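Local coordinates for protein polyketide synthase (Lyngbya majuscula 19L, PDB 3QIT) that forms the terminal alkene of curacin A as a decarboxylating thioesterase, probably by hydrolysing the thioester before sulfate elimination and decarboxylation, at residues H102-G105 and A106-T110; S114-P117 and K118-K121; S182-L185 and A186-I189; Q191-G195 and G196-S200. All coordinates share one frame; numbering follows the deposited sequence. Where two conformers were deposited one is given.

Contacts 1 and 2 mark the two ends of one helix, 104-115, in the core fold, their centres about 14 Å apart: contact 1 holds Ser103, probably the nucleophile, and contact 2 the turn leading into strand 120-126. Contacts 3 and 4 belong to the insertion between strands 120-126 and 234-239, the usual place of the lid in α/β hydrolases. Their centres lie about 13 Å apart, and they touch where Ile189 O probably accepts a hydrogen bond from Ser200 N at 2.8 Å. Contact 3 is about 23 Å from contact 1, centre to centre, while contact 4 is about 40 Å from contact 2, across the centre of the chain.

Contact 1: H102-G105 and A106-T110; sequences HSMG and AMLAT
Ser103 and Met107 are tied by the first full helical bond after the turn: Met107 N donates to Ser103 O over 3.1 Å, nearly straight at the hydrogen (159°). The same oxygen takes a weak bond from Ala106 N. Next, Leu108 N reaches Met104 O at 2.9 Å and Ala109 N reaches Gly105 O at 2.9 Å, which sets the regular pitch of the helix.

The apolar part rests on Met104. Its CG stands 4.2 Å from Met107 CE and as far from Leu108 CD1. Met104 and Leu108 run alongside each other, whereas Met107 crosses Met104 at a slant because its chain bends at chi2 (-82°) and chi3, bringing CE back toward the preceding turn. All three residues are buried and apolar, and methionine suits its place because an unbranched, flexible chain can bend to lie against its neighbours beside the branched Leu108.

The tight turn leading from strand to helix is consistent with the nucleophile elbow of α/β hydrolases, in which Ser103 would be the nucleophile, close to His269. Its backbone is held at the strained positive phi of 55°. Glycine suits position 105, since a CB there would crowd His102 O.

Strand 97-102 thus enters helix 104-115 of a beta-alpha-beta unit, with Leu108 on helix 78-91, Met107 against Tyr223 of helix 220-229, and Ala109 facing strand 120-126.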
loop_
_atom_site.group_PDB
_atom_site.type_symbol
_atom_site.label_atom_id
_atom_site.label_comp_id
_atom_site.label_asym_id
_atom_site.label_seq_id
_atom_site.Cartn_x
_atom_site.Cartn_y
_atom_site.Cartn_z
ATOM N N HIS B 102 13.199 16.120 6.235
ATOM C CA HIS B 102 14.114 16.452 5.140
ATOM C C HIS B 102 13.702 15.709 3.860
ATOM O O HIS B 102 13.575 14.477 3.872
ATOM C CB HIS B 102 15.540 16.028 5.469
ATOM C CG HIS B 102 16.483 16.217 4.321
ATOM N ND1 HIS B 102 17.048 15.165 3.635
ATOM C CD2 HIS B 102 16.938 17.344 3.727
ATOM C CE1 HIS B 102 17.820 15.638 2.668
ATOM N NE2 HIS B 102 17.761 16.953 2.692
ATOM N N SER B 103 13.530 16.453 2.772
ATOM C CA SER B 103 13.177 15.854 1.440
ATOM C C SER B 103 11.909 14.984 1.490
ATOM O O SER B 103 10.846 15.500 1.836
ATOM C CB SER B 103 14.377 15.106 0.861
ATOM O OG SER B 103 14.145 14.828 -0.510
ATOM N N MET B 104 11.970 13.684 1.145
ATOM C CA MET B 104 10.787 12.819 1.391
ATOM C C MET B 104 10.237 12.924 2.826
ATOM O O MET B 104 9.016 12.861 3.045
ATOM C CB MET B 104 11.046 11.340 1.050
ATOM C CG MET B 104 9.798 10.470 1.265
ATOM S SD MET B 104 10.115 8.712 0.947
ATOM C CE MET B 104 10.990 8.276 2.442
ATOM N N GLY B 105 11.132 13.056 3.806
ATOM C CA GLY B 105 10.703 13.221 5.178
ATOM C C GLY B 105 9.934 14.514 5.411
ATOM O O GLY B 105 9.062 14.565 6.256
ATOM N N ALA B 106 10.256 15.560 4.651
ATOM C CA ALA B 106 9.506 16.813 4.723
ATOM C C ALA B 106 8.105 16.629 4.149
ATOM O O ALA B 106 7.133 17.146 4.696
ATOM C CB ALA B 106 10.252 17.922 3.970
ATOM N N MET B 107 7.998 15.874 3.049
ATOM C CA MET B 107 6.685 15.537 2.470
ATOM C C MET B 107 5.867 14.770 3.516
ATOM O O MET B 107 4.730 15.110 3.772
ATOM C CB MET B 107 6.830 14.681 1.191
ATOM C CG MET B 107 5.495 14.298 0.556
ATOM S SD MET B 107 4.690 12.863 1.328
ATOM C CE MET B 107 5.784 11.503 0.889
ATOM N N LEU B 108 6.473 13.763 4.145
ATOM C CA LEU B 108 5.759 12.998 5.183
ATOM C C LEU B 108 5.350 13.865 6.370
ATOM O O LEU B 108 4.248 13.711 6.914
ATOM C CB LEU B 108 6.550 11.769 5.654
ATOM C CG LEU B 108 6.697 10.700 4.555
ATOM C CD1 LEU B 108 7.866 9.740 4.921
ATOM C CD2 LEU B 108 5.405 9.917 4.361
ATOM N N ALA B 109 6.242 14.768 6.748
ATOM C CA ALA B 109 5.974 15.704 7.827
ATOM C C ALA B 109 4.784 16.583 7.490
ATOM O O ALA B 109 3.946 16.824 8.357
ATOM C CB ALA B 109 7.204 16.546 8.120
ATOM N N THR B 110 4.686 17.059 6.247
ATOM C CA THR B 110 3.522 17.892 5.874
ATOM C C THR B 110 2.213 17.110 5.986
ATOM O O THR B 110 1.178 17.645 6.402
ATOM C CB THR B 110 3.597 18.542 4.452
ATOM O OG1 THR B 110 3.576 17.540 3.426
ATOM C CG2 THR B 110 4.830 19.404 4.302
#

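Contact 2: S114-P117 and K118-K121; sequences SVRP and KKIK
Arg116, whose CB meets Lys119 CD at 3.9 Å, carries the flat group here: one face of its guanidinium lies on Val115 CG1, which stands 3.5 Å above the plane and toward the rim. The nitrogens of the group turn outward to acids, NH2 forming a salt bridge with Asp86 and NH1 one with Asp149 of the second subunit. An arginine suits this place because it can serve both carboxylates while its CB touches the lysine chain. A bend at chi2 (-65°) swings the guanidinium away from the turn and leaves Arg116 NE 6.3 Å from Lys119 NZ, so these like charges do not touch.

The turn itself links helix 104-115 to strand 120-126 in the beta-alpha-beta unit of the α/β hydrolase fold. Arg116 is the first residue to leave helical angles, and a short 3-10 segment follows. Lys119 N donates to Arg116 O at 3.0 Å, and Ile120 N to Pro117 O at 3.1 Å, the i to i+3 bonds of a 3-10 turn. Proline, with no N-H to give, fits the start of such a turn.

One water donates to Pro117 O and to Ile120 O (2.6 Å), joining the turn to the first strand residue. Ile120, buried and apolar, brings CG1 to 3.6 Å from Arg116 O and packs on Leu97, Leu99 and Val232.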
loop_
_atom_site.group_PDB
_atom_site.type_symbol
_atom_site.label_atom_id
_atom_site.label_comp_id
_atom_site.label_asym_id
_atom_site.label_seq_id
_atom_site.Cartn_x
_atom_site.Cartn_y
_atom_site.Cartn_z
ATOM N N SER B 114 -0.830 17.871 8.604
ATOM C CA SER B 114 -2.170 18.146 8.067
ATOM C C SER B 114 -3.233 17.330 8.791
ATOM O O SER B 114 -4.355 17.804 8.990
ATOM C CB SER B 114 -2.223 17.942 6.542
ATOM O OG SER B 114 -2.316 16.572 6.172
ATOM N N VAL B 115 -2.851 16.128 9.218
ATOM C CA VAL B 115 -3.735 15.187 9.912
ATOM C C VAL B 115 -3.815 15.421 11.426
ATOM O O VAL B 115 -4.894 15.303 12.016
ATOM C CB VAL B 115 -3.318 13.721 9.617
ATOM C CG1 VAL B 115 -4.091 12.714 10.488
ATOM C CG2 VAL B 115 -3.514 13.403 8.139
ATOM N N ARG B 116 -2.679 15.744 12.053
ATOM C CA ARG B 116 -2.602 15.896 13.495
ATOM C C ARG B 116 -2.096 17.301 13.887
ATOM O O ARG B 116 -1.117 17.418 14.634
ATOM C CB ARG B 116 -1.634 14.869 14.088
ATOM C CG ARG B 116 -1.878 13.414 13.666
ATOM C CD ARG B 116 -3.224 12.921 14.182
ATOM N NE ARG B 116 -3.426 11.498 13.875
ATOM C CZ ARG B 116 -4.616 10.920 13.721
ATOM N NH1 ARG B 116 -5.743 11.638 13.783
ATOM N NH2 ARG B 116 -4.676 9.618 13.459
ATOM N N PRO B 117 -2.753 18.364 13.393
ATOM C CA PRO B 117 -2.216 19.704 13.671
ATOM C C PRO B 117 -2.064 20.056 15.146
ATOM O O PRO B 117 -1.131 20.772 15.503
ATOM C CB PRO B 117 -3.245 20.636 13.002
ATOM C CG PRO B 117 -4.482 19.830 12.898
ATOM C CD PRO B 117 -3.986 18.442 12.594
ATOM N N LYS B 118 -2.955 19.562 16.010
ATOM C CA LYS B 118 -2.881 19.940 17.424
ATOM C C LYS B 118 -1.618 19.401 18.098
ATOM O O LYS B 118 -1.189 19.908 19.130
ATOM C CB LYS B 118 -4.131 19.482 18.180
ATOM C CG LYS B 118 -5.422 20.071 17.637
ATOM C CD LYS B 118 -6.617 19.518 18.407
ATOM C CE LYS B 118 -7.940 20.075 17.887
ATOM N NZ LYS B 118 -8.335 19.435 16.598
ATOM N N LYS B 119 -1.002 18.399 17.481
ATOM C CA LYS B 119 0.198 17.781 18.022
ATOM C C LYS B 119 1.495 18.513 17.669
ATOM O O LYS B 119 2.557 18.177 18.194
ATOM C CB LYS B 119 0.258 16.306 17.596
ATOM C CG LYS B 119 -0.898 15.499 18.228
ATOM C CD LYS B 119 -0.886 14.025 17.843
ATOM C CE LYS B 119 -2.150 13.309 18.317
ATOM N NZ LYS B 119 -2.292 13.305 19.804
ATOM N N ILE B 120 1.406 19.515 16.809
ATOM C CA ILE B 120 2.620 20.098 16.203
ATOM C C ILE B 120 2.761 21.563 16.578
ATOM O O ILE B 120 1.939 22.400 16.178
ATOM C CB ILE B 120 2.636 19.990 14.652
ATOM C CG1 ILE B 120 2.293 18.572 14.126
ATOM C CG2 ILE B 120 3.984 20.488 14.082
ATOM C CD1 ILE B 120 3.114 17.413 14.712
ATOM N N LYS B 121 3.800 21.879 17.346
ATOM C CA LYS B 121 4.060 23.273 17.753
ATOM C C LYS B 121 4.586 24.089 16.570
ATOM O O LYS B 121 4.127 25.219 16.317
ATOM C CB LYS B 121 5.067 23.294 18.919
ATOM C CG LYS B 121 5.545 24.668 19.376
ATOM C CD LYS B 121 6.691 24.486 20.385
ATOM C CE LYS B 121 6.838 25.686 21.325
ATOM N NZ LYS B 121 7.284 26.913 20.638
HETATM O O HOH W 1 -0.493 23.354 16.324
#

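Contact 3: S182-L185 and A186-I189; sequences SYIL and AQRI
Gln187 follows Tyr183 by one helical turn, and its side chain can be traced outward over both Tyr183 and Ile184. At the root, CB lies 3.2 Å from Tyr183 O and 3.4 Å from Ile184 O, the usual closeness of a helix. With chi1 at 178° the chain runs out extended through CG to CD, which comes beside Tyr183 CE2. OE1 accepts from a water at 2.6 Å, and that water also donates to Ile184 O, bridging side chain and backbone. NE2 lies 3.6 Å from Tyr183 CE2, at the edge of the ring and near its plane, with ring and amide planes 76° apart. A long polar residue suits this exposed flank, where it can keep water on one side and an aromatic edge on the other.

Helix 179-188 belongs to the insertion between strands 120-126 and 234-239, where α/β hydrolases commonly carry their lid. Its regular bonds include Gln187 N to Tyr183 O at 2.9 Å, straight at 170°.

Toward the C-terminal end the bonding slackens. Arg188 N reaches Ile184 O weakly, and from these two segments Leu185 O receives only weak bonds, from Arg188 N and Ile189 N, besides one from Gln38. Ile189, the first residue off the helix, sets CG1 3.2 Å from Leu185 O. Arg188 leads its head away to salt bridges with Asp60 and Glu6 and a hydrogen bond to Gln38: all three nitrogens of the buried guanidinium have partners, and the two carboxylates would more than offset its single charge. Leu185 packs on Leu170 of helix 163-173 and on Leu177.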
loop_
_atom_site.group_PDB
_atom_site.type_symbol
_atom_site.label_atom_id
_atom_site.label_comp_id
_atom_site.label_asym_id
_atom_site.label_seq_id
_atom_site.Cartn_x
_atom_site.Cartn_y
_atom_site.Cartn_z
ATOM N N SER B 182 30.769 9.830 8.026
ATOM C CA SER B 182 30.499 8.885 6.929
ATOM C C SER B 182 30.721 7.443 7.410
ATOM O O SER B 182 29.948 6.510 7.099
ATOM C CB SER B 182 31.336 9.222 5.681
ATOM O OG SER B 182 32.677 8.807 5.834
ATOM N N TYR B 183 31.759 7.250 8.194
ATOM C CA TYR B 183 32.044 5.937 8.750
ATOM C C TYR B 183 30.986 5.477 9.754
ATOM O O TYR B 183 30.513 4.359 9.683
ATOM C CB TYR B 183 33.433 5.928 9.393
ATOM C CG TYR B 183 33.819 4.538 9.789
ATOM C CD1 TYR B 183 34.449 3.681 8.870
ATOM C CD2 TYR B 183 33.479 4.041 11.041
ATOM C CE1 TYR B 183 34.780 2.377 9.225
ATOM C CE2 TYR B 183 33.801 2.748 11.409
ATOM C CZ TYR B 183 34.445 1.924 10.504
ATOM O OH TYR B 183 34.754 0.648 10.893
ATOM N N ILE B 184 30.617 6.349 10.686
ATOM C CA ILE B 184 29.566 6.070 11.654
ATOM C C ILE B 184 28.228 5.623 10.968
ATOM O O ILE B 184 27.562 4.645 11.391
ATOM C CB ILE B 184 29.422 7.332 12.569
ATOM C CG1 ILE B 184 30.595 7.337 13.573
ATOM C CG2 ILE B 184 28.069 7.392 13.262
ATOM C CD1 ILE B 184 30.846 8.681 14.250
ATOM N N LEU B 185 27.867 6.323 9.906
ATOM C CA LEU B 185 26.636 6.012 9.146
ATOM C C LEU B 185 26.743 4.639 8.473
ATOM O O LEU B 185 25.872 3.805 8.635
ATOM C CB LEU B 185 26.399 7.086 8.105
ATOM C CG LEU B 185 25.949 8.428 8.698
ATOM C CD1 LEU B 185 26.110 9.525 7.639
ATOM C CD2 LEU B 185 24.526 8.339 9.174
ATOM N N ALA B 186 27.869 4.395 7.797
ATOM C CA ALA B 186 28.074 3.107 7.095
ATOM C C ALA B 186 28.114 1.915 8.056
ATOM O O ALA B 186 27.589 0.850 7.749
ATOM C CB ALA B 186 29.356 3.156 6.240
ATOM N N GLN B 187 28.801 2.087 9.195
ATOM C CA GLN B 187 28.836 1.136 10.297
ATOM C C GLN B 187 27.447 0.661 10.687
ATOM O O GLN B 187 27.221 -0.535 10.866
ATOM C CB GLN B 187 29.514 1.865 11.489
ATOM C CG GLN B 187 29.673 1.160 12.821
ATOM C CD GLN B 187 30.475 2.052 13.816
ATOM O OE1 GLN B 187 29.996 3.094 14.259
ATOM N NE2 GLN B 187 31.687 1.637 14.146
ATOM N N ARG B 188 26.498 1.588 10.738
ATOM C CA ARG B 188 25.159 1.250 11.178
ATOM C C ARG B 188 24.360 0.462 10.125
ATOM O O ARG B 188 23.520 -0.369 10.466
ATOM C CB ARG B 188 24.403 2.511 11.614
ATOM C CG ARG B 188 23.072 2.204 12.275
ATOM C CD ARG B 188 22.611 3.363 13.134
ATOM N NE ARG B 188 21.354 3.050 13.822
ATOM C CZ ARG B 188 20.126 3.316 13.365
ATOM N NH1 ARG B 188 19.957 3.886 12.181
ATOM N NH2 ARG B 188 19.059 2.995 14.107
ATOM N N ILE B 189 24.643 0.729 8.854
ATOM C CA ILE B 189 23.825 0.180 7.770
ATOM C C ILE B 189 24.581 -0.732 6.825
ATOM O O ILE B 189 24.236 -0.834 5.658
ATOM C CB ILE B 189 23.064 1.268 6.985
ATOM C CG1 ILE B 189 24.010 2.353 6.415
ATOM C CG2 ILE B 189 21.920 1.845 7.880
ATOM C CD1 ILE B 189 23.318 3.210 5.306
HETATM O O HOH W 2 27.563 3.788 13.840
#

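Contact 4: Q191-G195 and G196-S200; sequences QPNQG and GVRWS
Gln191 OE1 is gripped side-on by Arg198, whose NE and NH2 both donate to it, at 2.8 and 2.9 Å. The NE bond lies in the carbonyl plane on a lone pair, while the NH2 donor is tilted out of that plane. Two hydrogen bonds on one oxygen limit the turning of the amide and leave its NE2 facing Ser200, where a water bound to Ser200 O accepts weakly from it.

Over one face of the guanidinium lies Asn193, its amide stacked almost parallel (8°) with ND2 3.4 Å above the plane. Asn193 CG also meets Arg198 CD at 3.5 Å, so the arginine is held from its edge by a glutamine and from its face by an asparagine. Replacing Arg198 by an alanine removes the flat group on which the Asn193 amide is stacked and would probably leave Gln191 OE1 without its two donors.

Beneath these side chains runs an antiparallel hairpin with a two-residue type I' turn, Gln194 and Gly195. Gln191 and Arg198 form a hydrogen-bonded pair, with Arg198 N to Gln191 O at 2.8 Å, and so do Asn193 and Gly196. Pro192 pairs with Val197 at a non-hydrogen-bonded position, where bonding between the strands needs no N-H from it, so proline costs no hydrogen bond. At Gly195 a CB would jam against the preceding carbonyl O, which calls for glycine, whereas Gln194 takes a positive phi (49°) with a side chain.

Away from the chain's centre, the hairpin follows helix 179-188; Val197 bonds through its backbone to Phe160, while Trp199 buries its indole against Phe160, His157 and helix 163-173.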
loop_
_atom_site.group_PDB
_atom_site.type_symbol
_atom_site.label_atom_id
_atom_site.label_comp_id
_atom_site.label_asym_id
_atom_site.label_seq_id
_atom_site.Cartn_x
_atom_site.Cartn_y
_atom_site.Cartn_z
ATOM N N GLN B 191 26.293 -4.940 6.632
ATOM C CA GLN B 191 26.299 -6.261 7.247
ATOM C C GLN B 191 27.090 -7.184 6.336
ATOM O O GLN B 191 27.126 -6.951 5.106
ATOM C CB GLN B 191 24.867 -6.784 7.439
ATOM C CG GLN B 191 24.174 -7.156 6.112
ATOM C CD GLN B 191 22.694 -7.515 6.236
ATOM O OE1 GLN B 191 22.078 -7.900 5.248
ATOM N NE2 GLN B 191 22.119 -7.353 7.423
ATOM N N PRO B 192 27.717 -8.226 6.914
ATOM C CA PRO B 192 28.474 -9.177 6.084
ATOM C C PRO B 192 27.578 -9.904 5.074
ATOM O O PRO B 192 26.430 -10.264 5.393
ATOM C CB PRO B 192 29.041 -10.175 7.101
ATOM C CG PRO B 192 29.016 -9.449 8.441
ATOM C CD PRO B 192 27.789 -8.556 8.355
ATOM N N ASN B 193 28.107 -10.112 3.873
ATOM C CA ASN B 193 27.410 -10.825 2.821
ATOM C C ASN B 193 28.360 -11.217 1.703
ATOM O O ASN B 193 29.134 -10.381 1.213
ATOM C CB ASN B 193 26.298 -9.953 2.239
ATOM C CG ASN B 193 25.536 -10.633 1.106
ATOM O OD1 ASN B 193 25.710 -10.294 -0.064
ATOM N ND2 ASN B 193 24.679 -11.580 1.454
ATOM N N GLN B 194 28.298 -12.488 1.311
ATOM C CA GLN B 194 29.002 -12.978 0.114
ATOM C C GLN B 194 30.485 -12.568 0.051
ATOM O O GLN B 194 31.001 -12.225 -1.017
ATOM C CB GLN B 194 28.249 -12.554 -1.158
ATOM C CG GLN B 194 26.875 -13.209 -1.313
ATOM C CD GLN B 194 26.193 -12.856 -2.624
ATOM O OE1 GLN B 194 26.443 -13.475 -3.664
ATOM N NE2 GLN B 194 25.311 -11.872 -2.576
ATOM N N GLY B 195 31.162 -12.608 1.198
ATOM C CA GLY B 195 32.583 -12.284 1.257
ATOM C C GLY B 195 32.998 -10.856 1.572
ATOM O O GLY B 195 34.170 -10.592 1.820
ATOM N N GLY B 196 32.051 -9.924 1.547
ATOM C CA GLY B 196 32.332 -8.545 1.925
ATOM C C GLY B 196 31.200 -8.033 2.790
ATOM O O GLY B 196 30.708 -8.756 3.661
ATOM N N VAL B 197 30.763 -6.801 2.542
ATOM C CA VAL B 197 29.617 -6.248 3.286
ATOM C C VAL B 197 28.650 -5.600 2.306
ATOM O O VAL B 197 29.057 -5.136 1.251
ATOM C CB VAL B 197 30.021 -5.228 4.384
ATOM C CG1 VAL B 197 30.984 -5.879 5.377
ATOM C CG2 VAL B 197 30.643 -3.946 3.773
ATOM N N ARG B 198 27.380 -5.597 2.666
ATOM C CA ARG B 198 26.354 -4.986 1.829
ATOM C C ARG B 198 25.546 -4.039 2.690
ATOM O O ARG B 198 25.583 -4.124 3.935
ATOM C CB ARG B 198 25.441 -6.047 1.243
ATOM C CG ARG B 198 24.578 -6.770 2.275
ATOM C CD ARG B 198 23.618 -7.776 1.612
ATOM N NE ARG B 198 22.819 -8.476 2.618
ATOM C CZ ARG B 198 21.900 -9.412 2.360
ATOM N NH1 ARG B 198 21.625 -9.772 1.112
ATOM N NH2 ARG B 198 21.252 -9.988 3.365
ATOM N N TRP B 199 24.795 -3.146 2.044
ATOM C CA TRP B 199 23.842 -2.334 2.778
ATOM C C TRP B 199 22.818 -3.197 3.498
ATOM O O TRP B 199 22.408 -4.231 2.984
ATOM C CB TRP B 199 23.072 -1.392 1.855
ATOM C CG TRP B 199 23.929 -0.410 1.073
ATOM C CD1 TRP B 199 23.963 -0.279 -0.279
ATOM C CD2 TRP B 199 24.814 0.594 1.603
ATOM N NE1 TRP B 199 24.793 0.761 -0.637
ATOM C CE2 TRP B 199 25.363 1.287 0.498
ATOM C CE3 TRP B 199 25.205 0.972 2.910
ATOM C CZ2 TRP B 199 26.274 2.342 0.646
ATOM C CZ3 TRP B 199 26.113 2.024 3.060
ATOM C CH2 TRP B 199 26.648 2.691 1.926
ATOM N N SER B 200 22.409 -2.771 4.688
ATOM C CA SER B 200 21.471 -3.571 5.470
ATOM C C SER B 200 20.040 -3.004 5.442
ATOM O O SER B 200 19.122 -3.588 6.020
ATOM C CB SER B 200 21.994 -3.736 6.900
ATOM O OG SER B 200 22.067 -2.474 7.511
HETATM O O HOH W 3 18.984 -6.316 7.298
#